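Local coordinates for protein 3-deoxy-manno-octulosonate cytidylyltransferase (Escherichia coli, PDB 1GQC) that catalyses the transfer of CMP from CTP to the eight-carbon sugar KDO, giving CMP-KDO and diphosphate, probably for bacterial lipopolysaccharide synthesis, at residues Arg79-Met84 with Asp181-Tyr186; Leu120-Leu125 with Gly174-Arg179; Ser187-Ser192 with Gln202-Asn207. All blocks are in the same frame, centred on the assembly; numbering follows the deposited sequence.

Contact 1 (Arg79-Met84 with Asp181-Tyr186); sequences RLVEVM and DVLQNY. With CMK (cytidine 5'-monophosphate 3-deoxy-beta-D-gulo-oct-2-ulo-pyranosonic acid), chain D.
V81 sets its CG2 methyl against L183 of helix 180-184 and against Y186 just beyond it. V81 CG2 is 4.1 Å from CB of L183. V81 CG2 also lies 4.0 Å from CB of Y186. The branch at CG2 stands anti to the carbonyl carbon of V81, while CG1 is anti to the backbone N (chi1 165°). One helical turn on, M84 bends at chi2 and chi3, which carries its CE methyl to 4.2 Å from CB of L183. The Q184 chain crosses M84 at about a right angle, with CG of Q184 3.7 Å from SD of M84. The two segments meet mainly through apolar atoms, with Q184 contributing its CG. L183 also touches Y92, as M84 does.

R79 points to the nucleotide. Its NE donates to the cytosine O2C of the bound CMP-sugar over 2.7 Å, and that oxygen lies in the guanidinium plane. R79 NH2 donates to N3C of the ligand at 3.0 Å, with a weak second bond to O2C. NH1 is held by T69 OG1 and R70 O. A leucine in place of R79 removes these donors and would probably leave the base less firmly oriented. N3 of cytosine accepts, whereas N3 of uracil carries a hydrogen. The donor at N3C is therefore consistent with the use of CTP.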
loop_
_atom_site.group_PDB
_atom_site.type_symbol
_atom_site.label_atom_id
_atom_site.label_comp_id
_atom_site.label_asym_id
_atom_site.label_seq_id
_atom_site.Cartn_x
_atom_site.Cartn_y
_atom_site.Cartn_z
ATOM N N ARG A 79 2.894 15.617 -18.328
ATOM C CA ARG A 79 3.358 16.849 -18.949
ATOM C C ARG A 79 4.888 16.937 -18.943
ATOM O O ARG A 79 5.479 17.431 -19.901
ATOM C CB ARG A 79 2.761 18.072 -18.239
ATOM C CG ARG A 79 3.061 19.431 -18.934
ATOM C CD ARG A 79 2.434 20.643 -18.196
ATOM N NE ARG A 79 1.006 20.468 -17.923
ATOM C CZ ARG A 79 0.082 20.331 -18.863
ATOM N NH1 ARG A 79 0.432 20.360 -20.145
ATOM N NH2 ARG A 79 -1.179 20.132 -18.528
ATOM N N LEU A 80 5.529 16.462 -17.874
ATOM C CA LEU A 80 6.993 16.497 -17.799
ATOM C C LEU A 80 7.650 15.570 -18.828
ATOM O O LEU A 80 8.786 15.792 -19.250
ATOM C CB LEU A 80 7.471 16.106 -16.398
ATOM C CG LEU A 80 7.975 17.233 -15.491
ATOM C CD1 LEU A 80 6.850 18.191 -15.168
ATOM C CD2 LEU A 80 8.556 16.638 -14.235
ATOM N N VAL A 81 6.938 14.520 -19.225
ATOM C CA VAL A 81 7.475 13.584 -20.188
ATOM C C VAL A 81 7.725 14.341 -21.487
ATOM O O VAL A 81 8.772 14.183 -22.117
ATOM C CB VAL A 81 6.481 12.400 -20.405
ATOM C CG1 VAL A 81 6.842 11.616 -21.637
ATOM C CG2 VAL A 81 6.507 11.474 -19.180
ATOM N N GLU A 82 6.764 15.185 -21.868
ATOM C CA GLU A 82 6.862 15.965 -23.101
ATOM C C GLU A 82 8.088 16.861 -23.044
ATOM O O GLU A 82 8.811 17.000 -24.025
ATOM C CB GLU A 82 5.604 16.824 -23.312
ATOM C CG GLU A 82 5.491 17.400 -24.736
ATOM C CD GLU A 82 4.316 18.368 -24.932
ATOM O OE1 GLU A 82 3.271 18.212 -24.254
ATOM O OE2 GLU A 82 4.454 19.286 -25.783
ATOM N N VAL A 83 8.315 17.457 -21.878
ATOM C CA VAL A 83 9.454 18.345 -21.666
ATOM C C VAL A 83 10.751 17.568 -21.742
ATOM O O VAL A 83 11.756 18.052 -22.255
ATOM C CB VAL A 83 9.395 19.000 -20.284
ATOM C CG1 VAL A 83 10.652 19.793 -20.038
ATOM C CG2 VAL A 83 8.139 19.873 -20.165
ATOM N N MET A 84 10.715 16.348 -21.224
ATOM C CA MET A 84 11.891 15.506 -21.193
ATOM C C MET A 84 12.532 15.305 -22.570
ATOM O O MET A 84 13.768 15.365 -22.709
ATOM C CB MET A 84 11.512 14.181 -20.528
ATOM C CG MET A 84 12.601 13.119 -20.491
ATOM S SD MET A 84 12.383 11.966 -21.839
ATOM C CE MET A 84 10.659 11.607 -21.684
ATOM N N ASP A 181 14.936 7.572 -17.182
ATOM C CA ASP A 181 14.258 6.402 -17.708
ATOM C C ASP A 181 12.820 6.203 -17.186
ATOM O O ASP A 181 11.977 5.624 -17.886
ATOM C CB ASP A 181 15.113 5.144 -17.502
ATOM C CG ASP A 181 15.250 4.764 -16.060
ATOM O OD1 ASP A 181 16.129 5.326 -15.374
ATOM O OD2 ASP A 181 14.466 3.900 -15.616
ATOM N N VAL A 182 12.524 6.696 -15.985
ATOM C CA VAL A 182 11.168 6.601 -15.441
ATOM C C VAL A 182 10.164 7.343 -16.365
ATOM O O VAL A 182 9.108 6.811 -16.738
ATOM C CB VAL A 182 11.101 7.240 -14.026
ATOM C CG1 VAL A 182 9.647 7.389 -13.573
ATOM C CG2 VAL A 182 11.898 6.411 -13.049
ATOM N N LEU A 183 10.510 8.580 -16.715
ATOM C CA LEU A 183 9.686 9.433 -17.564
ATOM C C LEU A 183 9.577 8.940 -19.007
ATOM O O LEU A 183 8.524 9.055 -19.629
ATOM C CB LEU A 183 10.263 10.852 -17.581
ATOM C CG LEU A 183 10.350 11.624 -16.257
ATOM C CD1 LEU A 183 11.080 12.921 -16.505
ATOM C CD2 LEU A 183 8.957 11.885 -15.681
ATOM N N GLN A 184 10.678 8.421 -19.541
ATOM C CA GLN A 184 10.704 7.936 -20.915
ATOM C C GLN A 184 9.602 6.933 -21.185
ATOM O O GLN A 184 9.196 6.752 -22.328
ATOM C CB GLN A 184 12.067 7.323 -21.264
ATOM C CG GLN A 184 13.144 8.354 -21.491
ATOM C CD GLN A 184 14.472 7.733 -21.893
ATOM O OE1 GLN A 184 14.945 6.791 -21.266
ATOM N NE2 GLN A 184 15.086 8.273 -22.941
ATOM N N ASN A 185 9.118 6.271 -20.148
ATOM C CA ASN A 185 8.031 5.335 -20.376
ATOM C C ASN A 185 6.942 5.415 -19.328
ATOM O O ASN A 185 6.324 4.415 -18.984
ATOM C CB ASN A 185 8.562 3.905 -20.519
ATOM C CG ASN A 185 9.536 3.539 -19.446
ATOM O OD1 ASN A 185 10.399 2.689 -19.651
ATOM N ND2 ASN A 185 9.407 4.172 -18.282
ATOM N N TYR A 186 6.689 6.622 -18.841
ATOM C CA TYR A 186 5.663 6.813 -17.842
ATOM C C TYR A 186 4.305 6.854 -18.513
ATOM O O TYR A 186 3.296 6.411 -17.953
ATOM C CB TYR A 186 5.885 8.117 -17.096
ATOM C CG TYR A 186 4.767 8.429 -16.144
ATOM C CD1 TYR A 186 4.666 7.771 -14.924
ATOM C CD2 TYR A 186 3.816 9.399 -16.452
ATOM C CE1 TYR A 186 3.649 8.081 -14.026
ATOM C CE2 TYR A 186 2.798 9.711 -15.568
ATOM C CZ TYR A 186 2.721 9.052 -14.350
ATOM O OH TYR A 186 1.740 9.385 -13.439
HETATM N N1C CMK D . -1.374 19.429 -13.698
HETATM C C2C CMK D . -1.053 19.410 -15.025
HETATM N N3C CMK D . -1.943 18.749 -15.973
HETATM C C4C CMK D . -3.048 18.169 -15.607
HETATM C C5C CMK D . -3.378 18.204 -14.155
HETATM C C6C CMK D . -2.546 18.816 -13.283
HETATM O O2C CMK D . -0.044 19.921 -15.477
HETATM N N4C CMK D . -3.846 17.573 -16.457
HETATM C "C1'" CMK D . -0.472 20.084 -12.730
HETATM C "C2'" CMK D . -1.156 21.093 -11.777
HETATM O "O2'" CMK D . -1.356 22.348 -12.452
HETATM C "C3'" CMK D . -0.192 21.158 -10.585
HETATM C "C4'" CMK D . 0.498 19.774 -10.624
HETATM O "O4'" CMK D . 0.134 19.151 -11.848
HETATM O "O3'" CMK D . 0.823 22.178 -10.765
HETATM C "C5'" CMK D . 0.111 18.811 -9.485
HETATM O "O5'" CMK D . -1.292 18.707 -9.303
HETATM P PA CMK D . -2.231 18.782 -8.019
HETATM O O1A CMK D . -2.277 20.148 -7.399
HETATM O O2A CMK D . -3.620 18.395 -8.418
HETATM O O6 CMK D . -0.834 15.909 -5.770
HETATM C C2 CMK D . -1.870 16.361 -6.690
HETATM O O2 CMK D . -1.708 17.759 -6.921
HETATM C C3 CMK D . -1.800 15.551 -8.032
HETATM C C4 CMK D . -1.900 14.031 -7.724
HETATM O O4 CMK D . -1.847 13.308 -8.958
HETATM C C5 CMK D . -0.716 13.632 -6.760
HETATM C C6 CMK D . -0.865 14.480 -5.441
HETATM C C7 CMK D . 0.265 14.161 -4.431
HETATM C C1 CMK D . -3.261 16.329 -5.999
HETATM O O1X CMK D . -3.381 17.067 -4.909
HETATM O O1Y CMK D . -4.213 15.692 -6.411
HETATM O O5 CMK D . 0.566 13.918 -7.369
HETATM C C8 CMK D . 0.457 15.311 -3.384
HETATM O O8 CMK D . -0.821 15.676 -2.850
HETATM O O7 CMK D . -0.078 12.945 -3.746
#

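Contact 2 (Leu120-Leu125 with Gly174-Arg179); sequences LPVATL and GIYAYR. With CMK (cytidine 5'-monophosphate 3-deoxy-beta-D-gulo-oct-2-ulo-pyranosonic acid), chain D.
A123 and A177 face each other as an antiparallel hydrogen-bonded pair, with two backbone bonds between them. A123 N donates to A177 O at 2.9 Å, and A177 N to A123 O. R179 N continues the ladder, 3.0 Å from P121 O.

Two side chains bind main-chain carbonyls. The R179 chain bends at chi2 and chi3 to bring NH1 within 2.7 Å of L120 O. The bond lies in the guanidinium plane, on a lone pair of that carbonyl. T124 OG1, anti to its own N (chi1 -171°), donates to I175 O at 2.6 Å. H172 NE2 bonds to the same hydroxyl and H172 ND1 to the ligand, which makes T124 probably a second-shell residue there.

The strands belong to the central mixed sheet of a GT-A-type nucleotidyltransferase. Strand 169-179 runs antiparallel to 122-129 and 91-94, and R179 is the N-cap of helix 180-184.

Apolar contacts fall on both faces. V122 and Y178 lie side by side, with CG2 of V122 3.8 Å from CD1 of Y178. The Y178 hydroxyl reaches T77 and N94. On the face packed against helix 104-116, CB of A123 is 4.3 Å from CB of A177. L125 CD1 meets I175 CD1 at 3.7 Å.

Y176 OH donates to O5 of the ligand, which lies in the plane of the tyrosine ring, although this hydroxyl is less surely placed.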
loop_
_atom_site.group_PDB
_atom_site.type_symbol
_atom_site.label_atom_id
_atom_site.label_comp_id
_atom_site.label_asym_id
_atom_site.label_seq_id
_atom_site.Cartn_x
_atom_site.Cartn_y
_atom_site.Cartn_z
ATOM N N LEU A 120 17.737 4.304 -7.230
ATOM C CA LEU A 120 16.402 4.771 -6.853
ATOM C C LEU A 120 15.743 5.449 -8.043
ATOM O O LEU A 120 16.264 6.432 -8.562
ATOM C CB LEU A 120 16.494 5.751 -5.683
ATOM C CG LEU A 120 15.178 6.378 -5.214
ATOM C CD1 LEU A 120 14.166 5.287 -4.898
ATOM C CD2 LEU A 120 15.433 7.242 -3.993
ATOM N N PRO A 121 14.589 4.925 -8.493
ATOM C CA PRO A 121 13.835 5.459 -9.638
ATOM C C PRO A 121 13.129 6.789 -9.386
ATOM O O PRO A 121 13.223 7.728 -10.177
ATOM C CB PRO A 121 12.836 4.333 -9.946
ATOM C CG PRO A 121 13.500 3.109 -9.403
ATOM C CD PRO A 121 14.049 3.614 -8.098
ATOM N N VAL A 122 12.427 6.867 -8.272
ATOM C CA VAL A 122 11.693 8.065 -7.941
ATOM C C VAL A 122 11.824 8.358 -6.457
ATOM O O VAL A 122 11.868 7.433 -5.621
ATOM C CB VAL A 122 10.196 7.896 -8.283
ATOM C CG1 VAL A 122 9.391 9.075 -7.774
ATOM C CG2 VAL A 122 10.030 7.749 -9.792
ATOM N N ALA A 123 11.896 9.650 -6.140
ATOM C CA ALA A 123 11.978 10.098 -4.766
ATOM C C ALA A 123 10.925 11.182 -4.550
ATOM O O ALA A 123 10.582 11.909 -5.481
ATOM C CB ALA A 123 13.358 10.650 -4.489
ATOM N N THR A 124 10.409 11.289 -3.331
ATOM C CA THR A 124 9.420 12.313 -3.014
ATOM C C THR A 124 9.570 12.696 -1.541
ATOM O O THR A 124 10.397 12.111 -0.832
ATOM C CB THR A 124 7.978 11.836 -3.283
ATOM O OG1 THR A 124 7.091 12.952 -3.158
ATOM C CG2 THR A 124 7.555 10.737 -2.274
ATOM N N LEU A 125 8.770 13.665 -1.089
ATOM C CA LEU A 125 8.809 14.166 0.285
ATOM C C LEU A 125 7.551 13.894 1.138
ATOM O O LEU A 125 6.454 13.713 0.608
ATOM C CB LEU A 125 9.049 15.671 0.242
ATOM C CG LEU A 125 10.330 16.222 -0.377
ATOM C CD1 LEU A 125 10.274 17.730 -0.342
ATOM C CD2 LEU A 125 11.536 15.743 0.400
ATOM N N GLY A 174 3.639 16.734 -2.454
ATOM C CA GLY A 174 3.683 16.486 -3.889
ATOM C C GLY A 174 4.856 16.923 -4.745
ATOM O O GLY A 174 4.661 17.481 -5.821
ATOM N N ILE A 175 6.076 16.675 -4.297
ATOM C CA ILE A 175 7.250 17.043 -5.080
ATOM C C ILE A 175 7.869 15.731 -5.501
ATOM O O ILE A 175 7.950 14.809 -4.693
ATOM C CB ILE A 175 8.293 17.790 -4.254
ATOM C CG1 ILE A 175 7.691 19.073 -3.701
ATOM C CG2 ILE A 175 9.516 18.080 -5.106
ATOM C CD1 ILE A 175 8.676 19.913 -2.910
ATOM N N TYR A 176 8.299 15.634 -6.755
ATOM C CA TYR A 176 8.904 14.400 -7.210
ATOM C C TYR A 176 10.233 14.600 -7.942
ATOM O O TYR A 176 10.468 15.610 -8.616
ATOM C CB TYR A 176 7.968 13.635 -8.152
ATOM C CG TYR A 176 6.597 13.279 -7.627
ATOM C CD1 TYR A 176 5.488 14.058 -7.950
ATOM C CD2 TYR A 176 6.384 12.097 -6.914
ATOM C CE1 TYR A 176 4.203 13.669 -7.602
ATOM C CE2 TYR A 176 5.102 11.694 -6.555
ATOM C CZ TYR A 176 4.009 12.483 -6.905
ATOM O OH TYR A 176 2.723 12.097 -6.593
ATOM N N ALA A 177 11.093 13.604 -7.808
ATOM C CA ALA A 177 12.366 13.582 -8.492
ATOM C C ALA A 177 12.365 12.229 -9.193
ATOM O O ALA A 177 12.101 11.206 -8.545
ATOM C CB ALA A 177 13.488 13.651 -7.503
ATOM N N TYR A 178 12.624 12.218 -10.505
ATOM C CA TYR A 178 12.661 10.954 -11.231
ATOM C C TYR A 178 13.904 10.798 -12.114
ATOM O O TYR A 178 14.437 11.763 -12.657
ATOM C CB TYR A 178 11.446 10.759 -12.149
ATOM C CG TYR A 178 10.192 11.568 -11.893
ATOM C CD1 TYR A 178 8.967 10.934 -11.656
ATOM C CD2 TYR A 178 10.195 12.956 -12.023
ATOM C CE1 TYR A 178 7.788 11.655 -11.565
ATOM C CE2 TYR A 178 9.021 13.694 -11.935
ATOM C CZ TYR A 178 7.819 13.038 -11.706
ATOM O OH TYR A 178 6.658 13.771 -11.620
ATOM N N ARG A 179 14.363 9.563 -12.252
ATOM C CA ARG A 179 15.473 9.264 -13.140
ATOM C C ARG A 179 14.858 9.484 -14.531
ATOM O O ARG A 179 13.637 9.371 -14.700
ATOM C CB ARG A 179 15.854 7.790 -13.034
ATOM C CG ARG A 179 17.301 7.527 -12.818
ATOM C CD ARG A 179 17.572 7.487 -11.348
ATOM N NE ARG A 179 18.821 8.159 -11.016
ATOM C CZ ARG A 179 19.321 8.231 -9.786
ATOM N NH1 ARG A 179 18.673 7.661 -8.767
ATOM N NH2 ARG A 179 20.461 8.891 -9.583
HETATM N N1C CMK D . -1.374 19.429 -13.698
HETATM C C2C CMK D . -1.053 19.410 -15.025
HETATM N N3C CMK D . -1.943 18.749 -15.973
HETATM C C4C CMK D . -3.048 18.169 -15.607
HETATM C C5C CMK D . -3.378 18.204 -14.155
HETATM C C6C CMK D . -2.546 18.816 -13.283
HETATM O O2C CMK D . -0.044 19.921 -15.477
HETATM N N4C CMK D . -3.846 17.573 -16.457
HETATM C "C1'" CMK D . -0.472 20.084 -12.730
HETATM C "C2'" CMK D . -1.156 21.093 -11.777
HETATM O "O2'" CMK D . -1.356 22.348 -12.452
HETATM C "C3'" CMK D . -0.192 21.158 -10.585
HETATM C "C4'" CMK D . 0.498 19.774 -10.624
HETATM O "O4'" CMK D . 0.134 19.151 -11.848
HETATM O "O3'" CMK D . 0.823 22.178 -10.765
HETATM C "C5'" CMK D . 0.111 18.811 -9.485
HETATM O "O5'" CMK D . -1.292 18.707 -9.303
HETATM P PA CMK D . -2.231 18.782 -8.019
HETATM O O1A CMK D . -2.277 20.148 -7.399
HETATM O O2A CMK D . -3.620 18.395 -8.418
HETATM O O6 CMK D . -0.834 15.909 -5.770
HETATM C C2 CMK D . -1.870 16.361 -6.690
HETATM O O2 CMK D . -1.708 17.759 -6.921
HETATM C C3 CMK D . -1.800 15.551 -8.032
HETATM C C4 CMK D . -1.900 14.031 -7.724
HETATM O O4 CMK D . -1.847 13.308 -8.958
HETATM C C5 CMK D . -0.716 13.632 -6.760
HETATM C C6 CMK D . -0.865 14.480 -5.441
HETATM C C7 CMK D . 0.265 14.161 -4.431
HETATM C C1 CMK D . -3.261 16.329 -5.999
HETATM O O1X CMK D . -3.381 17.067 -4.909
HETATM O O1Y CMK D . -4.213 15.692 -6.411
HETATM O O5 CMK D . 0.566 13.918 -7.369
HETATM C C8 CMK D . 0.457 15.311 -3.384
HETATM O O8 CMK D . -0.821 15.676 -2.850
HETATM O O7 CMK D . -0.078 12.945 -3.746
#

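Contact 3 (Ser187-Ser192 with Gln202-Asn207); sequences SQLPES and QLRLMN. With CMK (cytidine 5'-monophosphate 3-deoxy-beta-D-gulo-oct-2-ulo-pyranosonic acid), chain D.
The R204 guanidinium has S187 at its edge, near its plane, with NH1 3.9 Å from CA of S187. NE forms a salt bridge with E195 and NH1 with D78. NH1 also bonds to Y186 O, and the three partners fix the direction of the group. The N207 amide is bound through its ND2, which donates to a water at 2.9 Å. The Q202 amide reaches the ligand. A bend at chi2 (-85°) helps to bring Q202 NE2 within 2.6 Å of O7 of the ligand, a bond that is less certain because the amide sits too close to Y176 OH.

The aliphatic part of R204 runs past L189, with CD 3.8 Å from CB of L189. A bend at chi3 (-57°) then turns the guanidinium aside. L189 also sends CD1 to 4.2 Å from CD2 of L205.

The arrangement is a loop folded back on a short helix, with helix 193-198 between the two segments. S192 is the N-cap of that intervening helix, its OG bonded to E195 N. CB of N207 packs 3.7 Å from OG of S192.

Waters bridge the loop and helix 203-207. The water on ND2 of N207 also donates to P190 O at 2.8 Å and to R204 O. Another links S192 OG, 2.7 Å away, with L203 O.

P190 packs on T146 of the second subunit, which is also hydrogen-bonded to the N207 backbone.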
loop_
_atom_site.group_PDB
_atom_site.type_symbol
_atom_site.label_atom_id
_atom_site.label_comp_id
_atom_site.label_asym_id
_atom_site.label_seq_id
_atom_site.Cartn_x
_atom_site.Cartn_y
_atom_site.Cartn_z
ATOM N N SER A 187 4.280 7.417 -19.713
ATOM C CA SER A 187 3.040 7.508 -20.457
ATOM C C SER A 187 2.723 6.207 -21.196
ATOM O O SER A 187 1.689 6.114 -21.859
ATOM C CB SER A 187 3.075 8.698 -21.417
ATOM O OG SER A 187 3.093 9.918 -20.686
ATOM N N GLN A 188 3.598 5.202 -21.071
ATOM C CA GLN A 188 3.346 3.890 -21.694
ATOM C C GLN A 188 3.128 2.838 -20.602
ATOM O O GLN A 188 3.232 1.633 -20.844
ATOM C CB GLN A 188 4.509 3.432 -22.606
ATOM C CG GLN A 188 4.720 4.284 -23.850
ATOM C CD GLN A 188 5.232 5.702 -23.521
ATOM O OE1 GLN A 188 6.325 5.866 -22.985
ATOM N NE2 GLN A 188 4.435 6.721 -23.845
ATOM N N LEU A 189 2.851 3.286 -19.387
ATOM C CA LEU A 189 2.615 2.332 -18.312
ATOM C C LEU A 189 1.144 1.948 -18.322
ATOM O O LEU A 189 0.277 2.791 -18.583
ATOM C CB LEU A 189 2.965 2.935 -16.948
ATOM C CG LEU A 189 4.424 3.256 -16.631
ATOM C CD1 LEU A 189 4.508 3.730 -15.167
ATOM C CD2 LEU A 189 5.295 2.027 -16.854
ATOM N N PRO A 190 0.840 0.671 -18.053
ATOM C CA PRO A 190 -0.557 0.221 -18.034
ATOM C C PRO A 190 -1.423 1.057 -17.087
ATOM O O PRO A 190 -0.928 1.640 -16.108
ATOM C CB PRO A 190 -0.456 -1.246 -17.587
ATOM C CG PRO A 190 0.854 -1.326 -16.859
ATOM C CD PRO A 190 1.753 -0.427 -17.697
ATOM N N GLU A 191 -2.718 1.116 -17.382
ATOM C CA GLU A 191 -3.642 1.878 -16.553
ATOM C C GLU A 191 -3.662 1.366 -15.106
ATOM O O GLU A 191 -3.678 0.167 -14.846
ATOM C CB GLU A 191 -5.052 1.812 -17.146
ATOM C CG GLU A 191 -6.045 2.783 -16.522
ATOM C CD GLU A 191 -7.412 2.725 -17.196
ATOM O OE1 GLU A 191 -7.444 2.582 -18.442
ATOM O OE2 GLU A 191 -8.444 2.840 -16.492
ATOM N N SER A 192 -3.632 2.297 -14.168
ATOM C CA SER A 192 -3.677 1.953 -12.766
ATOM C C SER A 192 -5.091 2.217 -12.273
ATOM O O SER A 192 -5.551 3.370 -12.272
ATOM C CB SER A 192 -2.697 2.812 -11.975
ATOM O OG SER A 192 -2.837 2.614 -10.571
ATOM N N GLN A 202 1.071 9.355 -9.116
ATOM C CA GLN A 202 2.154 8.484 -8.627
ATOM C C GLN A 202 1.734 6.998 -8.492
ATOM O O GLN A 202 2.589 6.098 -8.420
ATOM C CB GLN A 202 2.683 8.975 -7.262
ATOM C CG GLN A 202 1.678 8.874 -6.098
ATOM C CD GLN A 202 0.752 10.078 -6.006
ATOM O OE1 GLN A 202 0.159 10.492 -7.006
ATOM N NE2 GLN A 202 0.616 10.646 -4.796
ATOM N N LEU A 203 0.427 6.738 -8.459
ATOM C CA LEU A 203 -0.028 5.368 -8.324
ATOM C C LEU A 203 0.204 4.580 -9.631
ATOM O O LEU A 203 0.152 3.342 -9.638
ATOM C CB LEU A 203 -1.501 5.328 -7.849
ATOM C CG LEU A 203 -1.777 5.835 -6.404
ATOM C CD1 LEU A 203 -3.281 5.766 -6.096
ATOM C CD2 LEU A 203 -1.001 5.011 -5.354
ATOM N N ARG A 204 0.493 5.281 -10.728
ATOM C CA ARG A 204 0.758 4.570 -11.967
ATOM C C ARG A 204 2.131 3.917 -11.832
ATOM O O ARG A 204 2.384 2.866 -12.419
ATOM C CB ARG A 204 0.750 5.497 -13.184
ATOM C CG ARG A 204 0.518 4.747 -14.502
ATOM C CD ARG A 204 0.624 5.630 -15.735
ATOM N NE ARG A 204 -0.301 6.754 -15.664
ATOM C CZ ARG A 204 -0.239 7.831 -16.435
ATOM N NH1 ARG A 204 0.701 7.957 -17.363
ATOM N NH2 ARG A 204 -1.107 8.806 -16.251
ATOM N N LEU A 205 3.010 4.524 -11.040
ATOM C CA LEU A 205 4.355 3.973 -10.824
ATOM C C LEU A 205 4.337 2.732 -9.933
ATOM O O LEU A 205 5.040 1.747 -10.177
ATOM C CB LEU A 205 5.273 5.023 -10.174
ATOM C CG LEU A 205 5.600 6.326 -10.906
ATOM C CD1 LEU A 205 6.412 7.213 -9.976
ATOM C CD2 LEU A 205 6.380 6.053 -12.183
ATOM N N MET A 206 3.552 2.796 -8.872
ATOM C CA MET A 206 3.457 1.678 -7.947
ATOM C C MET A 206 2.845 0.487 -8.657
ATOM O O MET A 206 3.315 -0.645 -8.521
ATOM C CB MET A 206 2.610 2.064 -6.735
ATOM C CG MET A 206 3.145 3.261 -5.988
ATOM S SD MET A 206 2.596 3.274 -4.284
ATOM C CE MET A 206 3.968 2.501 -3.458
ATOM N N ASN A 207 1.798 0.750 -9.426
ATOM C CA ASN A 207 1.135 -0.310 -10.174
ATOM C C ASN A 207 2.163 -1.026 -11.072
ATOM O O ASN A 207 2.010 -2.206 -11.374
ATOM C CB ASN A 207 -0.002 0.284 -11.018
ATOM C CG ASN A 207 -0.909 -0.775 -11.618
ATOM O OD1 ASN A 207 -1.701 -1.389 -10.912
ATOM N ND2 ASN A 207 -0.798 -0.989 -12.933
HETATM N N1C CMK D . -1.374 19.429 -13.698
HETATM C C2C CMK D . -1.053 19.410 -15.025
HETATM N N3C CMK D . -1.943 18.749 -15.973
HETATM C C4C CMK D . -3.048 18.169 -15.607
HETATM C C5C CMK D . -3.378 18.204 -14.155
HETATM C C6C CMK D . -2.546 18.816 -13.283
HETATM O O2C CMK D . -0.044 19.921 -15.477
HETATM N N4C CMK D . -3.846 17.573 -16.457
HETATM C "C1'" CMK D . -0.472 20.084 -12.730
HETATM C "C2'" CMK D . -1.156 21.093 -11.777
HETATM O "O2'" CMK D . -1.356 22.348 -12.452
HETATM C "C3'" CMK D . -0.192 21.158 -10.585
HETATM C "C4'" CMK D . 0.498 19.774 -10.624
HETATM O "O4'" CMK D . 0.134 19.151 -11.848
HETATM O "O3'" CMK D . 0.823 22.178 -10.765
HETATM C "C5'" CMK D . 0.111 18.811 -9.485
HETATM O "O5'" CMK D . -1.292 18.707 -9.303
HETATM P PA CMK D . -2.231 18.782 -8.019
HETATM O O1A CMK D . -2.277 20.148 -7.399
HETATM O O2A CMK D . -3.620 18.395 -8.418
HETATM O O6 CMK D . -0.834 15.909 -5.770
HETATM C C2 CMK D . -1.870 16.361 -6.690
HETATM O O2 CMK D . -1.708 17.759 -6.921
HETATM C C3 CMK D . -1.800 15.551 -8.032
HETATM C C4 CMK D . -1.900 14.031 -7.724
HETATM O O4 CMK D . -1.847 13.308 -8.958
HETATM C C5 CMK D . -0.716 13.632 -6.760
HETATM C C6 CMK D . -0.865 14.480 -5.441
HETATM C C7 CMK D . 0.265 14.161 -4.431
HETATM C C1 CMK D . -3.261 16.329 -5.999
HETATM O O1X CMK D . -3.381 17.067 -4.909
HETATM O O1Y CMK D . -4.213 15.692 -6.411
HETATM O O5 CMK D . 0.566 13.918 -7.369
HETATM C C8 CMK D . 0.457 15.311 -3.384
HETATM O O8 CMK D . -0.821 15.676 -2.850
HETATM O O7 CMK D . -0.078 12.945 -3.746
HETATM O O HOH W 1 1.109 0.752 -14.347
HETATM O O HOH W 2 -1.774 1.366 -8.422
#

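From the N terminus, helix 76-84 supplies the first half of contact 1. Strand 122-129 later pairs antiparallel with strand 169-179, its neighbour in the sheet, which closes contact 2. That strand runs straight into helix 180-184, which closes contact 1. Contact 2 therefore lies wholly within the span of contact 1. Contact 3 comes next in series and closes a short loop around helix 193-198. The three also touch. V182 packs on P121 and V122, L80 on Y178, and L205 on V122, V182 and Y186. Y186 O meets R204 NH1 in a probable hydrogen bond. Together they join sheet, base-binding helix and dimer-facing helix around one bound CMP-sugar.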